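Local structure of Red carotenoid protein (RCP) (Nostoc sp., 5FCY) at residues L93-T96 against T97-L100. The protein binds carotenoids such as beta-carotene within an all-helical fold related to the N-terminal domain of the orange carotenoid protein, and probably serves in photoprotection. Sequence-based numbering, arbitrary orientation.
With BCR (beta-carotene), chain B.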
loop_
_atom_site.group_PDB
_atom_site.type_symbol
_atom_site.label_atom_id
_atom_site.label_comp_id
_atom_site.label_asym_id
_atom_site.label_seq_id
_atom_site.Cartn_x
_atom_site.Cartn_y
_atom_site.Cartn_z
ATOM N N LEU A 93 6.601 -2.893 12.969
ATOM C CA LEU A 93 5.446 -2.152 13.448
ATOM C C LEU A 93 4.208 -3.039 13.472
ATOM O O LEU A 93 4.181 -4.138 12.916
ATOM C CB LEU A 93 5.203 -0.919 12.571
ATOM C CG LEU A 93 6.396 0.030 12.434
ATOM C CD1 LEU A 93 6.030 1.230 11.576
ATOM C CD2 LEU A 93 6.911 0.476 13.803
ATOM N N GLY A 94 3.171 -2.544 14.145
ATOM C CA GLY A 94 1.901 -3.232 14.178
ATOM C C GLY A 94 1.106 -3.025 12.904
ATOM O O GLY A 94 1.426 -2.187 12.061
ATOM N N ASP A 95 0.041 -3.815 12.769
ATOM C CA ASP A 95 -0.802 -3.727 11.580
ATOM C C ASP A 95 -1.385 -2.328 11.421
ATOM O O ASP A 95 -1.327 -1.739 10.336
ATOM C CB ASP A 95 -1.911 -4.773 11.654
ATOM C CG ASP A 95 -1.373 -6.184 11.678
ATOM O OD1 ASP A 95 -0.318 -6.425 11.054
ATOM O OD2 ASP A 95 -1.999 -7.052 12.322
ATOM N N THR A 96 -1.956 -1.781 12.496
ATOM C CA THR A 96 -2.549 -0.448 12.427
ATOM C C THR A 96 -1.535 0.578 11.935
ATOM O O THR A 96 -1.810 1.343 11.003
ATOM C CB THR A 96 -3.086 -0.042 13.799
ATOM O OG1 THR A 96 -4.081 -0.981 14.218
ATOM C CG2 THR A 96 -3.698 1.356 13.754
ATOM N N THR A 97 -0.359 0.618 12.558
ATOM C CA THR A 97 0.657 1.577 12.145
ATOM C C THR A 97 1.029 1.372 10.681
ATOM O O THR A 97 1.114 2.334 9.909
ATOM C CB THR A 97 1.888 1.451 13.044
ATOM O OG1 THR A 97 1.477 1.452 14.416
ATOM C CG2 THR A 97 2.846 2.611 12.806
ATOM N N LYS A 98 1.234 0.115 10.278
ATOM C CA LYS A 98 1.581 -0.174 8.890
ATOM C C LYS A 98 0.550 0.409 7.933
ATOM O O LYS A 98 0.908 1.027 6.924
ATOM C CB LYS A 98 1.708 -1.683 8.690
ATOM C CG LYS A 98 2.974 -2.283 9.273
ATOM C CD LYS A 98 2.828 -3.777 9.471
ATOM C CE LYS A 98 4.177 -4.465 9.516
ATOM N NZ LYS A 98 4.108 -5.790 10.183
ATOM N N LEU A 99 -0.738 0.232 8.239
ATOM C CA LEU A 99 -1.786 0.748 7.363
ATOM C C LEU A 99 -1.845 2.271 7.404
ATOM O O LEU A 99 -2.075 2.917 6.375
ATOM C CB LEU A 99 -3.130 0.138 7.757
ATOM C CG LEU A 99 -4.361 0.563 6.957
ATOM C CD1 LEU A 99 -4.149 0.367 5.468
ATOM C CD2 LEU A 99 -5.563 -0.231 7.430
ATOM N N LEU A 100 -1.645 2.866 8.583
ATOM C CA LEU A 100 -1.581 4.322 8.672
ATOM C C LEU A 100 -0.423 4.865 7.847
ATOM O O LEU A 100 -0.558 5.892 7.171
ATOM C CB LEU A 100 -1.441 4.753 10.132
ATOM C CG LEU A 100 -2.604 4.403 11.061
ATOM C CD1 LEU A 100 -2.203 4.619 12.510
ATOM C CD2 LEU A 100 -3.831 5.228 10.720
HETATM C C1 BCR B . 5.008 4.222 -10.800
HETATM C C2 BCR B . 4.867 4.140 -12.318
HETATM C C3 BCR B . 4.432 2.770 -12.829
HETATM C C4 BCR B . 3.496 2.076 -11.848
HETATM C C5 BCR B . 2.905 3.082 -10.892
HETATM C C6 BCR B . 3.735 3.770 -10.110
HETATM C C7 BCR B . 3.496 4.111 -8.669
HETATM C C8 BCR B . 2.424 3.770 -7.923
HETATM C C9 BCR B . 2.305 4.167 -6.487
HETATM C C10 BCR B . 1.177 3.838 -5.805
HETATM C C11 BCR B . 0.921 4.155 -4.388
HETATM C C33 BCR B . 1.430 3.305 -10.911
HETATM C C31 BCR B . 5.369 5.666 -10.456
HETATM C C32 BCR B . 6.129 3.286 -10.385
HETATM C C34 BCR B . 3.446 4.924 -5.861
HETATM C C12 BCR B . -0.224 3.763 -3.804
HETATM C C13 BCR B . -0.538 4.042 -2.379
HETATM C C14 BCR B . -1.726 3.614 -1.872
HETATM C C15 BCR B . -2.169 3.812 -0.484
HETATM C C16 BCR B . -3.365 3.379 -0.055
HETATM C C17 BCR B . -3.756 3.606 1.345
HETATM C C18 BCR B . -4.934 3.224 1.876
HETATM C C19 BCR B . -5.163 3.519 3.316
HETATM C C20 BCR B . -6.246 3.133 4.002
HETATM C C21 BCR B . -6.371 3.470 5.428
HETATM C C22 BCR B . -7.447 3.142 6.169
HETATM C C23 BCR B . -7.466 3.567 7.598
HETATM C C24 BCR B . -8.525 3.396 8.399
HETATM C C25 BCR B . -8.566 3.832 9.826
HETATM C C26 BCR B . -7.577 4.494 10.429
HETATM C C27 BCR B . -6.940 3.883 11.655
HETATM C C28 BCR B . -7.953 2.977 12.344
HETATM C C29 BCR B . -9.374 3.500 12.164
HETATM C C30 BCR B . -9.776 3.544 10.690
HETATM C C35 BCR B . 0.491 4.776 -1.565
HETATM C C36 BCR B . -5.949 2.528 1.011
HETATM C C37 BCR B . -8.570 2.397 5.503
HETATM C C38 BCR B . -7.155 5.871 9.978
HETATM C C39 BCR B . -10.788 4.656 10.456
HETATM C C40 BCR B . -10.415 2.208 10.331
HETATM O O HOH W 1 2.435 -6.255 11.984
#
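Lys98 reaches back past Gly94 to the carbonyl of Leu93 at the N-terminal end of helix 95-110, one helix of the all-helical carotenoid-binding fold, with Gly94 as its N-cap. Three successive i to i+4 bonds open this alpha-helix: Lys98 N to Gly94 O at 2.9 Å with an N-H...O angle of 166°, then Leu99 N to Asp95 O and Leu100 N to Thr96 O. The lysine methylenes run beside the Gly94 carbonyl, CG passing 3.2 Å from Gly94 O. The lysine chain stays extended beyond CG, and this carries NZ to 3.2 Å from Leu93 O, a weak hydrogen bond. A water joins the same groups, donating to Leu93 O and to Asp95 OD1 and accepting from Lys98 NZ. Ser151 O takes a further bond from the ammonium. Asp95 suits the first turn, where its negative charge probably interacts well with the helix dipole; OD1 also bonds Ser151 OG, and OD2 forms a salt bridge with Arg147 of helix 139-150. The opposite charges of Asp95 OD1 and Lys98 NZ are 4.6 Å apart, beyond a salt bridge, and the water bridges them. With an alanine here in place of Lys98 the ammonium is gone, and Leu93 O and Ser151 O would probably lose a shared donor and Asp95 a nearby positive charge. On another side of the turn, OG1 of Thr97 lies beside the backbone N (chi1 -49°) and is hydrogen-bonded with Ser52 OG, while CG2, anti to that N, meets Leu93 CD1 at 3.7 Å, the two side chains crossing at about a right angle beside Ile55. Leu99 and Leu100 belong to the beta-carotene pocket and suit it as branched apolar side chains: Leu99 CD1 touches the polyene at C20, and Leu100 CD2 lies 3.5 Å from the ring methyl C38 of beta-carotene.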